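6-phosphogluconolactonase (Thermotoga maritima, PDB 1VL1) catalyses the hydrolysis of 6-phosphogluconolactone to 6-phosphogluconate, the second step of the oxidative stage of the pentose phosphate pathway. Local coordinates at residues A[82-85]-A[89-92]; A[112-117]-A[121-126]; A[49-54]-A[98-103]; A[75-80]-A[129-134]. All blocks are in the same frame, centred on the assembly; numbering follows the deposited sequence. Where two conformers were deposited one is given.

Contact 1. Residues A[82-85]-A[89-92]; sequences RYVP and DQSN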
loop_
_atom_site.group_PDB
_atom_site.type_symbol
_atom_site.label_atom_id
_atom_site.label_comp_id
_atom_site.label_asym_id
_atom_site.label_seq_id
_atom_site.Cartn_x
_atom_site.Cartn_y
_atom_site.Cartn_z
ATOM N N ARG A 82 1.657 10.737 5.240
ATOM C CA ARG A 82 1.278 12.116 5.486
ATOM C C ARG A 82 2.443 12.812 6.172
ATOM O O ARG A 82 3.037 12.292 7.123
ATOM C CB ARG A 82 0.010 12.165 6.349
ATOM C CG ARG A 82 -1.240 11.751 5.590
ATOM C CD ARG A 82 -1.505 10.260 5.586
ATOM N NE ARG A 82 -2.859 10.029 5.087
ATOM C CZ ARG A 82 -3.960 10.086 5.804
ATOM N NH1 ARG A 82 -3.920 10.330 7.080
ATOM N NH2 ARG A 82 -5.133 9.901 5.234
ATOM N N TYR A 83 2.738 14.048 5.744
ATOM C CA TYR A 83 3.907 14.788 6.245
ATOM C C TYR A 83 3.492 15.484 7.540
ATOM O O TYR A 83 3.306 16.699 7.634
ATOM C CB TYR A 83 4.505 15.779 5.210
ATOM C CG TYR A 83 5.856 16.328 5.652
ATOM C CD1 TYR A 83 6.973 15.524 5.713
ATOM C CD2 TYR A 83 6.012 17.672 6.000
ATOM C CE1 TYR A 83 8.193 16.018 6.125
ATOM C CE2 TYR A 83 7.226 18.183 6.437
ATOM C CZ TYR A 83 8.322 17.389 6.471
ATOM O OH TYR A 83 9.508 17.933 6.914
ATOM N N VAL A 84 3.404 14.642 8.551
ATOM C CA VAL A 84 3.071 14.997 9.906
ATOM C C VAL A 84 3.908 14.126 10.831
ATOM O O VAL A 84 4.504 13.119 10.417
ATOM C CB VAL A 84 1.541 14.724 10.178
ATOM C CG1 VAL A 84 0.696 15.462 9.200
ATOM C CG2 VAL A 84 1.213 13.231 10.125
ATOM N N PRO A 85 3.979 14.502 12.099
ATOM C CA PRO A 85 4.765 13.691 13.038
ATOM C C PRO A 85 4.327 12.226 13.066
ATOM O O PRO A 85 3.142 11.902 12.916
ATOM C CB PRO A 85 4.575 14.401 14.363
ATOM C CG PRO A 85 4.215 15.854 13.979
ATOM C CD PRO A 85 3.437 15.732 12.710
ATOM N N ASP A 89 -2.158 10.857 14.957
ATOM C CA ASP A 89 -3.184 9.866 14.514
ATOM C C ASP A 89 -3.432 9.892 12.984
ATOM O O ASP A 89 -4.041 8.989 12.442
ATOM C CB ASP A 89 -4.509 9.954 15.321
ATOM C CG ASP A 89 -5.222 11.264 15.177
ATOM O OD1 ASP A 89 -4.845 12.111 14.343
ATOM O OD2 ASP A 89 -6.225 11.534 15.873
ATOM N N GLN A 90 -2.883 10.898 12.307
ATOM C CA GLN A 90 -2.938 11.031 10.846
ATOM C C GLN A 90 -1.758 10.359 10.127
ATOM O O GLN A 90 -1.661 10.413 8.904
ATOM C CB GLN A 90 -3.018 12.548 10.478
ATOM C CG GLN A 90 -4.262 13.250 10.989
ATOM C CD GLN A 90 -4.278 14.805 10.721
ATOM O OE1 GLN A 90 -3.218 15.468 10.588
ATOM N NE2 GLN A 90 -5.484 15.368 10.622
ATOM N N SER A 91 -0.845 9.753 10.895
ATOM C CA SER A 91 0.357 9.132 10.334
ATOM C C SER A 91 -0.034 7.723 9.952
ATOM O O SER A 91 -0.621 7.004 10.768
ATOM C CB SER A 91 1.444 9.007 11.414
ATOM O OG SER A 91 2.579 8.337 10.923
ATOM N N ASN A 92 0.316 7.327 8.748
ATOM C CA ASN A 92 0.176 5.953 8.337
ATOM C C ASN A 92 1.072 5.050 9.165
ATOM O O ASN A 92 0.658 3.938 9.534
ATOM C CB ASN A 92 0.490 5.774 6.869
ATOM C CG ASN A 92 -0.575 6.327 5.975
ATOM O OD1 ASN A 92 -1.724 6.365 6.348
ATOM N ND2 ASN A 92 -0.205 6.619 4.720
#
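R82 reaches across the loop between strand 74-82 and helix 92-101 and lays its side chain along the backbone carbonyl of Q90. A bend about the CB-CG bond (chi2 87°) brings the guanidinium edge to Q90 O: NH1 donates to Q90 O at 2.9 Å, the N-H nearly straight at 160°. Q90 O lies close to the guanidinium plane, while NH1 stands tilted 29° from the carbonyl plane. The same oxygen also touches the aliphatic part, with R82 CD 3.3 Å from Q90 O. Over one face of the guanidinium sits N92 OD1, the two side chains crossing at about a right angle; N92 ND2 packs against R82 CD and donates to D80 O. Further along, V84 brings CG2 against the peptide between Q90 and S91, 4.1 Å from S91 N, and P85 O meets S91 CB at 3.7 Å. Cutting R82 back to alanine removes the NH1 donor, and Q90 O would probably lose that bond and N92 OD1 the guanidinium face packed against it. R179 also comes close. The chemistry is that of a cationic group tied at its edge by a neutral backbone carbonyl, close to a bound citrate, consistent with a pocket that receives anions.

Contact 2. Residues A[112-117]-A[121-126]; sequences HYVDTS and EKACEK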
loop_
_atom_site.group_PDB
_atom_site.type_symbol
_atom_site.label_atom_id
_atom_site.label_comp_id
_atom_site.label_asym_id
_atom_site.label_seq_id
_atom_site.Cartn_x
_atom_site.Cartn_y
_atom_site.Cartn_z
ATOM N N HIS A 112 10.029 -0.473 6.941
ATOM C CA HIS A 112 10.523 0.685 6.256
ATOM C C HIS A 112 9.425 1.722 6.101
ATOM O O HIS A 112 8.343 1.426 5.599
ATOM C CB HIS A 112 11.078 0.254 4.871
ATOM C CG HIS A 112 12.111 -0.844 4.929
ATOM N ND1 HIS A 112 13.459 -0.604 5.077
ATOM C CD2 HIS A 112 11.973 -2.193 4.873
ATOM C CE1 HIS A 112 14.102 -1.759 5.106
ATOM N NE2 HIS A 112 13.223 -2.734 5.039
ATOM N N TYR A 113 9.714 2.951 6.522
ATOM C CA TYR A 113 8.741 4.008 6.534
ATOM C C TYR A 113 9.378 5.351 6.213
ATOM O O TYR A 113 10.601 5.452 6.076
ATOM C CB TYR A 113 7.971 4.036 7.885
ATOM C CG TYR A 113 8.833 4.324 9.102
ATOM C CD1 TYR A 113 9.141 5.635 9.526
ATOM C CD2 TYR A 113 9.388 3.274 9.790
ATOM C CE1 TYR A 113 9.970 5.872 10.609
ATOM C CE2 TYR A 113 10.193 3.494 10.906
ATOM C CZ TYR A 113 10.495 4.806 11.314
ATOM O OH TYR A 113 11.324 5.017 12.429
ATOM N N VAL A 114 8.541 6.358 6.070
ATOM C CA VAL A 114 9.002 7.693 5.716
ATOM C C VAL A 114 9.354 8.463 7.005
ATOM O O VAL A 114 8.533 8.589 7.929
ATOM C CB VAL A 114 7.948 8.453 4.949
ATOM C CG1 VAL A 114 8.437 9.844 4.698
ATOM C CG2 VAL A 114 7.586 7.757 3.631
ATOM N N ASP A 115 10.551 9.019 7.026
ATOM C CA ASP A 115 11.061 9.736 8.214
ATOM C C ASP A 115 10.655 11.173 8.077
ATOM O O ASP A 115 11.400 12.021 7.549
ATOM C CB ASP A 115 12.591 9.603 8.357
ATOM C CG ASP A 115 13.141 10.327 9.560
ATOM O OD1 ASP A 115 12.341 10.915 10.325
ATOM O OD2 ASP A 115 14.379 10.321 9.803
ATOM N N THR A 116 9.437 11.484 8.542
ATOM C CA THR A 116 8.879 12.841 8.419
ATOM C C THR A 116 9.497 13.906 9.321
ATOM O O THR A 116 9.138 15.114 9.255
ATOM C CB THR A 116 7.366 12.820 8.670
ATOM O OG1 THR A 116 7.110 12.450 10.040
ATOM C CG2 THR A 116 6.641 11.826 7.791
ATOM N N SER A 117 10.499 13.527 10.108
ATOM C CA SER A 117 11.249 14.491 10.883
ATOM C C SER A 117 12.230 15.296 10.040
ATOM O O SER A 117 12.687 16.380 10.458
ATOM C CB SER A 117 12.039 13.806 11.974
ATOM O OG SER A 117 13.224 13.164 11.537
ATOM N N GLU A 121 11.802 16.852 1.109
ATOM C CA GLU A 121 12.615 16.291 0.007
ATOM C C GLU A 121 13.610 15.263 0.521
ATOM O O GLU A 121 13.832 14.201 -0.091
ATOM C CB GLU A 121 13.336 17.385 -0.770
ATOM C CG GLU A 121 14.411 16.864 -1.725
ATOM C CD GLU A 121 14.904 17.923 -2.674
ATOM O OE1 GLU A 121 14.168 18.219 -3.643
ATOM O OE2 GLU A 121 16.026 18.421 -2.459
ATOM N N LYS A 122 14.180 15.545 1.679
ATOM C CA LYS A 122 15.180 14.652 2.266
ATOM C C LYS A 122 14.495 13.355 2.735
ATOM O O LYS A 122 15.068 12.250 2.651
ATOM C CB LYS A 122 15.884 15.315 3.434
ATOM C CG LYS A 122 16.580 16.559 3.057
ATOM C CD LYS A 122 17.729 16.313 2.141
ATOM C CE LYS A 122 18.476 17.616 1.989
ATOM N NZ LYS A 122 19.638 17.613 1.052
ATOM N N ALA A 123 13.285 13.491 3.297
ATOM C CA ALA A 123 12.512 12.312 3.671
ATOM C C ALA A 123 12.260 11.413 2.465
ATOM O O ALA A 123 12.413 10.189 2.521
ATOM C CB ALA A 123 11.179 12.760 4.290
ATOM N N CYS A 124 11.929 12.029 1.342
ATOM C CA CYS A 124 11.733 11.277 0.081
ATOM C C CYS A 124 12.991 10.544 -0.358
ATOM O O CYS A 124 12.922 9.352 -0.686
ATOM C CB CYS A 124 11.296 12.154 -1.078
ATOM S SG CYS A 124 9.640 12.845 -1.027
ATOM N N GLU A 125 14.123 11.227 -0.357
ATOM C CA GLU A 125 15.360 10.698 -0.908
ATOM C C GLU A 125 15.878 9.592 -0.026
ATOM O O GLU A 125 16.375 8.573 -0.520
ATOM C CB GLU A 125 16.358 11.823 -1.087
ATOM C CG GLU A 125 15.911 12.774 -2.140
ATOM C CD GLU A 125 16.757 13.992 -2.261
ATOM O OE1 GLU A 125 17.621 14.278 -1.351
ATOM O OE2 GLU A 125 16.557 14.677 -3.309
ATOM N N LYS A 126 15.739 9.787 1.299
ATOM C CA LYS A 126 16.114 8.767 2.263
ATOM C C LYS A 126 15.297 7.501 2.038
ATOM O O LYS A 126 15.812 6.409 2.050
ATOM C CB LYS A 126 15.954 9.286 3.689
ATOM C CG LYS A 126 16.211 8.207 4.773
ATOM C CD LYS A 126 16.113 8.808 6.162
ATOM C CE LYS A 126 15.960 7.790 7.208
ATOM N NZ LYS A 126 16.100 8.381 8.602
HETATM O O HOH W 1 12.604 8.797 5.000
#
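The loop that leaves strand 111-112 folds back on the first turns of helix 120-134, and D115, the centre of an inverse gamma turn, meets that helix at A123 and K126. K126 runs out fully extended and places NZ 2.9 Å from D115 OD2, a salt bridge made on the anti side of the carboxylate and 16° out of its plane. D115 OD1 takes S117 OG at 2.7 Å on the syn side and the S117 backbone N at 3.2 Å, both from the same face of the carboxylate, so three donors fix its rotation. With CG opposite the backbone N (chi1 180°), the D115 carboxylate is carried out towards K126. On the backbone side of D115, A123 CB packs 3.3 Å from D115 O and 4.0 Å from V114 CG1. A water accepts from D115 N at 2.9 Å and donates to A123 O at 2.8 Å, bridging loop and helix. An asparagine in place of D115 would probably leave the K126 ammonium without its countercharge and weaken the tie to the helix. The bond from S117 N to D115 OD1 defines an Asx turn, here shaping the loop that connects a strand to the following helix in this Rossmann-like fold.

Contact 3. Residues A[49-54]-A[98-103]; sequences VVLAGG and EVLFSR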
loop_
_atom_site.group_PDB
_atom_site.type_symbol
_atom_site.label_atom_id
_atom_site.label_comp_id
_atom_site.label_asym_id
_atom_site.label_seq_id
_atom_site.Cartn_x
_atom_site.Cartn_y
_atom_site.Cartn_z
ATOM N N VAL A 49 6.836 -6.440 0.765
ATOM C CA VAL A 49 5.408 -6.075 0.772
ATOM C C VAL A 49 5.184 -4.575 1.022
ATOM O O VAL A 49 5.616 -4.034 2.016
ATOM C CB VAL A 49 4.617 -6.917 1.800
ATOM C CG1 VAL A 49 3.136 -6.645 1.687
ATOM C CG2 VAL A 49 4.951 -8.419 1.660
ATOM N N VAL A 50 4.461 -3.911 0.098
ATOM C CA VAL A 50 4.063 -2.504 0.193
ATOM C C VAL A 50 2.669 -2.442 0.836
ATOM O O VAL A 50 1.789 -3.248 0.469
ATOM C CB VAL A 50 3.973 -1.828 -1.167
ATOM C CG1 VAL A 50 3.329 -0.432 -1.043
ATOM C CG2 VAL A 50 5.332 -1.716 -1.781
ATOM N N LEU A 51 2.513 -1.567 1.832
ATOM C CA LEU A 51 1.237 -1.397 2.554
ATOM C C LEU A 51 0.728 0.041 2.483
ATOM O O LEU A 51 1.454 0.969 2.838
ATOM C CB LEU A 51 1.432 -1.712 4.020
ATOM C CG LEU A 51 1.986 -3.060 4.388
ATOM C CD1 LEU A 51 2.194 -3.173 5.928
ATOM C CD2 LEU A 51 1.140 -4.196 3.836
ATOM N N ALA A 52 -0.543 0.207 2.090
ATOM C CA ALA A 52 -1.261 1.454 2.239
ATOM C C ALA A 52 -1.808 1.537 3.656
ATOM O O ALA A 52 -2.111 0.517 4.305
ATOM C CB ALA A 52 -2.379 1.545 1.272
ATOM N N GLY A 53 -2.022 2.752 4.140
ATOM C CA GLY A 53 -2.829 2.939 5.334
ATOM C C GLY A 53 -4.312 3.052 4.964
ATOM O O GLY A 53 -4.753 2.578 3.906
ATOM N N GLY A 54 -5.086 3.639 5.849
ATOM C CA GLY A 54 -6.482 3.939 5.603
ATOM C C GLY A 54 -7.453 2.955 6.188
ATOM O O GLY A 54 -7.092 1.897 6.680
ATOM N N GLU A 98 0.308 0.352 15.058
ATOM C CA GLU A 98 -0.674 -0.061 16.066
ATOM C C GLU A 98 -1.287 -1.444 15.775
ATOM O O GLU A 98 -1.501 -2.229 16.689
ATOM C CB GLU A 98 -1.752 1.015 16.202
ATOM C CG GLU A 98 -1.358 2.077 17.224
ATOM C CD GLU A 98 -2.222 3.323 17.253
ATOM O OE1 GLU A 98 -3.220 3.423 16.492
ATOM O OE2 GLU A 98 -1.831 4.208 18.043
ATOM N N VAL A 99 -1.632 -1.691 14.510
ATOM C CA VAL A 99 -2.325 -2.934 14.121
ATOM C C VAL A 99 -1.390 -4.068 13.726
ATOM O O VAL A 99 -1.759 -5.252 13.851
ATOM C CB VAL A 99 -3.371 -2.686 13.006
ATOM C CG1 VAL A 99 -4.475 -1.746 13.538
ATOM C CG2 VAL A 99 -2.760 -2.229 11.736
ATOM N N LEU A 100 -0.178 -3.741 13.288
ATOM C CA LEU A 100 0.705 -4.759 12.737
ATOM C C LEU A 100 2.109 -4.723 13.276
ATOM O O LEU A 100 2.547 -5.687 13.842
ATOM C CB LEU A 100 0.742 -4.624 11.224
ATOM C CG LEU A 100 1.665 -5.529 10.424
ATOM C CD1 LEU A 100 1.244 -6.985 10.600
ATOM C CD2 LEU A 100 1.641 -5.185 8.911
ATOM N N PHE A 101 2.828 -3.620 13.078
ATOM C CA PHE A 101 4.274 -3.631 13.373
ATOM C C PHE A 101 4.590 -3.845 14.835
ATOM O O PHE A 101 5.660 -4.334 15.167
ATOM C CB PHE A 101 4.997 -2.370 12.875
ATOM C CG PHE A 101 4.834 -2.044 11.420
ATOM C CD1 PHE A 101 4.761 -3.014 10.415
ATOM C CD2 PHE A 101 4.800 -0.686 11.030
ATOM C CE1 PHE A 101 4.610 -2.615 9.093
ATOM C CE2 PHE A 101 4.714 -0.333 9.734
ATOM C CZ PHE A 101 4.604 -1.294 8.772
ATOM N N SER A 102 3.693 -3.416 15.710
ATOM C CA SER A 102 3.886 -3.537 17.166
ATOM C C SER A 102 3.186 -4.791 17.693
ATOM O O SER A 102 3.290 -5.109 18.904
ATOM C CB SER A 102 3.321 -2.289 17.850
ATOM O OG SER A 102 1.867 -2.336 18.013
ATOM N N ARG A 103 2.407 -5.489 16.828
ATOM C CA ARG A 103 1.659 -6.665 17.244
ATOM C C ARG A 103 2.268 -7.980 16.785
ATOM O O ARG A 103 2.361 -8.941 17.572
ATOM C CB ARG A 103 0.210 -6.531 16.867
ATOM C CG ARG A 103 -0.531 -5.530 17.737
ATOM C CD ARG A 103 -1.989 -5.304 17.330
ATOM N NE ARG A 103 -2.855 -6.428 17.707
ATOM C CZ ARG A 103 -3.371 -7.330 16.870
ATOM N NH1 ARG A 103 -3.097 -7.310 15.585
ATOM N NH2 ARG A 103 -4.144 -8.307 17.346
#
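L51, the last residue of strand 47-51, sets one methyl group against L100 and F101 of helix 92-101. L51 CD1 does all the touching: it lies 3.6 Å from L100 CD2 and 4.0 Å from F101 CE1. The two leucines cross at about a right angle and meet methyl to methyl, whereas the phenylalanine comes at L51 from the opposite direction and presents its ring obliquely. L100 extends CG opposite its backbone N (chi1 176°), which carries CD2 towards L51. The backbones stay well apart, with 10.7 Å between the CA atoms of L51 and L100, so the side chains alone span the gap. F76 of strand 74-82 and I96 of the same helix pack against both L51 and F101, and all three touching residues are buried.

The solvent side of 98-103 is quite different. E98, S102 and R103 are exposed, and polar bonds take over from methyl packing. R103 NH1 donates to V99 O at 3.0 Å, with the carbonyl oxygen in the guanidinium plane, and also reaches E62 O, while R103 NH2 forms a salt bridge with E66. Hydrophobic packing of a helix on a parallel strand of the central sheet is typical of Rossmann-like alpha/beta folds.

Contact 4. Residues A[75-80]-A[129-134]; sequences HFFLSD and REIRSA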
loop_
_atom_site.group_PDB
_atom_site.type_symbol
_atom_site.label_atom_id
_atom_site.label_comp_id
_atom_site.label_asym_id
_atom_site.label_seq_id
_atom_site.Cartn_x
_atom_site.Cartn_y
_atom_site.Cartn_z
ATOM N N HIS A 75 9.571 -8.276 4.598
ATOM C CA HIS A 75 9.930 -6.827 4.673
ATOM C C HIS A 75 8.784 -5.958 4.245
ATOM O O HIS A 75 8.159 -6.221 3.194
ATOM C CB HIS A 75 11.155 -6.558 3.807
ATOM C CG HIS A 75 12.364 -7.289 4.270
ATOM N ND1 HIS A 75 13.447 -6.659 4.834
ATOM C CD2 HIS A 75 12.633 -8.613 4.290
ATOM C CE1 HIS A 75 14.329 -7.571 5.198
ATOM N NE2 HIS A 75 13.862 -8.762 4.877
ATOM N N PHE A 76 8.491 -4.917 5.034
ATOM C CA PHE A 76 7.311 -4.101 4.783
ATOM C C PHE A 76 7.715 -2.642 4.447
ATOM O O PHE A 76 8.640 -2.130 5.029
ATOM C CB PHE A 76 6.375 -4.079 6.033
ATOM C CG PHE A 76 5.660 -5.398 6.290
ATOM C CD1 PHE A 76 4.596 -5.771 5.502
ATOM C CD2 PHE A 76 6.084 -6.264 7.262
ATOM C CE1 PHE A 76 3.921 -6.957 5.711
ATOM C CE2 PHE A 76 5.396 -7.475 7.468
ATOM C CZ PHE A 76 4.343 -7.791 6.695
ATOM N N PHE A 77 6.964 -2.029 3.538
ATOM C CA PHE A 77 7.189 -0.666 3.108
ATOM C C PHE A 77 5.889 0.078 3.077
ATOM O O PHE A 77 4.901 -0.450 2.572
ATOM C CB PHE A 77 7.779 -0.657 1.685
ATOM C CG PHE A 77 9.019 -1.481 1.545
ATOM C CD1 PHE A 77 8.940 -2.860 1.388
ATOM C CD2 PHE A 77 10.239 -0.895 1.548
ATOM C CE1 PHE A 77 10.066 -3.622 1.320
ATOM C CE2 PHE A 77 11.403 -1.670 1.469
ATOM C CZ PHE A 77 11.307 -3.015 1.330
ATOM N N LEU A 78 5.807 1.295 3.600
ATOM C CA LEU A 78 4.602 2.101 3.366
ATOM C C LEU A 78 4.469 2.567 1.926
ATOM O O LEU A 78 5.470 2.962 1.326
ATOM C CB LEU A 78 4.652 3.333 4.241
ATOM C CG LEU A 78 4.047 3.114 5.613
ATOM C CD1 LEU A 78 4.470 1.882 6.361
ATOM C CD2 LEU A 78 4.314 4.344 6.387
ATOM N N SER A 79 3.251 2.646 1.398
ATOM C CA SER A 79 3.032 3.139 0.046
ATOM C C SER A 79 3.161 4.678 0.036
ATOM O O SER A 79 3.428 5.258 -1.000
ATOM C CB SER A 79 1.633 2.789 -0.457
ATOM O OG SER A 79 0.632 3.230 0.437
ATOM N N ASP A 80 2.883 5.305 1.156
ATOM C CA ASP A 80 2.880 6.733 1.263
ATOM C C ASP A 80 2.783 7.147 2.730
ATOM O O ASP A 80 2.408 6.384 3.610
ATOM C CB ASP A 80 1.727 7.358 0.474
ATOM C CG ASP A 80 0.388 7.003 1.047
ATOM O OD1 ASP A 80 -0.067 5.838 0.927
ATOM O OD2 ASP A 80 -0.233 7.850 1.683
ATOM N N ARG A 129 16.315 5.740 -1.233
ATOM C CA ARG A 129 17.558 5.001 -1.010
ATOM C C ARG A 129 17.305 3.687 -0.260
ATOM O O ARG A 129 17.936 2.665 -0.552
ATOM C CB ARG A 129 18.612 5.828 -0.273
ATOM C CG ARG A 129 19.281 6.956 -1.077
ATOM C CD ARG A 129 20.430 7.645 -0.413
ATOM N NE ARG A 129 20.090 8.230 0.872
ATOM C CZ ARG A 129 19.691 9.488 1.088
ATOM N NH1 ARG A 129 19.527 10.336 0.086
ATOM N NH2 ARG A 129 19.496 9.883 2.353
ATOM N N GLU A 130 16.439 3.719 0.758
ATOM C CA GLU A 130 16.187 2.525 1.556
ATOM C C GLU A 130 15.500 1.454 0.722
ATOM O O GLU A 130 15.820 0.281 0.827
ATOM C CB GLU A 130 15.281 2.840 2.746
ATOM C CG GLU A 130 15.932 3.470 3.883
ATOM C CD GLU A 130 14.999 3.503 5.094
ATOM O OE1 GLU A 130 14.280 2.520 5.354
ATOM O OE2 GLU A 130 15.073 4.551 5.746
ATOM N N ILE A 131 14.494 1.858 -0.057
ATOM C CA ILE A 131 13.820 0.906 -0.924
ATOM C C ILE A 131 14.784 0.244 -1.906
ATOM O O ILE A 131 14.818 -1.008 -2.009
ATOM C CB ILE A 131 12.682 1.613 -1.694
ATOM C CG1 ILE A 131 11.641 2.073 -0.697
ATOM C CG2 ILE A 131 12.104 0.650 -2.694
ATOM C CD1 ILE A 131 10.599 2.983 -1.358
ATOM N N ARG A 132 15.592 1.065 -2.590
ATOM C CA ARG A 132 16.547 0.555 -3.551
ATOM C C ARG A 132 17.518 -0.448 -2.915
ATOM O O ARG A 132 17.910 -1.455 -3.510
ATOM C CB ARG A 132 17.357 1.697 -4.184
ATOM C CG ARG A 132 16.580 2.584 -5.107
ATOM C CD ARG A 132 17.425 3.707 -5.668
ATOM N NE ARG A 132 16.683 4.629 -6.531
ATOM C CZ ARG A 132 16.435 4.432 -7.838
ATOM N NH1 ARG A 132 16.849 3.322 -8.444
ATOM N NH2 ARG A 132 15.745 5.353 -8.529
ATOM N N SER A 133 17.954 -0.133 -1.711
ATOM C CA SER A 133 18.848 -0.996 -1.006
ATOM C C SER A 133 18.201 -2.361 -0.661
ATOM O O SER A 133 18.880 -3.421 -0.675
ATOM C CB SER A 133 19.265 -0.296 0.280
ATOM O OG SER A 133 20.253 -1.061 0.906
ATOM N N ALA A 134 16.921 -2.329 -0.379
ATOM C CA ALA A 134 16.205 -3.560 0.033
ATOM C C ALA A 134 15.899 -4.492 -1.135
ATOM O O ALA A 134 16.116 -5.707 -1.048
ATOM C CB ALA A 134 14.943 -3.204 0.755
#
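F77, on strand 74-82, points its ring at the last turn of helix 120-134, and the contact across the two segments is apolar throughout. A134 CB meets the edge of the ring, in its plane, at 3.7 Å from F77 CZ and 3.9 Å from F77 CE2. One turn earlier, I131 CG1 comes to 4.0 Å from F77 CD2, approaching the ring obliquely. I131 and A134 are three residues apart on the helix, so the ring rim is touched at two places by the same helical surface. F77 holds its ring out from the strand with CG opposite the carbonyl carbon (chi1 -55°), and the nearest CA atoms, those of F77 and I131, are 7.9 Å apart.

Aromatic contacts continue around the same ring. H112, from the neighbouring strand, stacks on F77, and F138 meets it edge-to-face, so the phenylalanine is packed by rings as well as by the helix.

The polar interactions lie beside this core. S79 OG donates to D80 OD1 at 2.7 Å, using the anti lone pair of the carboxylate, and D80 OD2 is bonded to S153 OG. On the helix, E130 OE1 takes H112 ND1, which ties the imidazole that stacks on F77 to the helix that packs on its rim.

With nothing but carbon meeting carbon between the segments, the attachment of helix to sheet here probably rests on close fit and exclusion of water, while the E130 bond is likely to hold the stacked imidazole in position.

Contacts 3 and 4 sit on adjacent parallel strands of one mixed sheet, 47-51 and 74-82, their centres about 13 Å apart; each packs a helix on its strand, 92-101 in contact 3 and 120-134 in contact 4. Along the chain their segments alternate, so the two closures overlap. Contact 1 lies in the stretch joining strand 74-82 to helix 92-101, within the spans of both. Contact 2 follows it and shares helix 120-134 with contact 4, their centres about 10 Å apart. The loops after strands 74-82 and 111-112 (contacts 1 and 2) are joined by a probable hydrogen bond between V84 O and T116 OG1, and N92 of contact 1 ties them to the sheet packing through D80 O of contact 4.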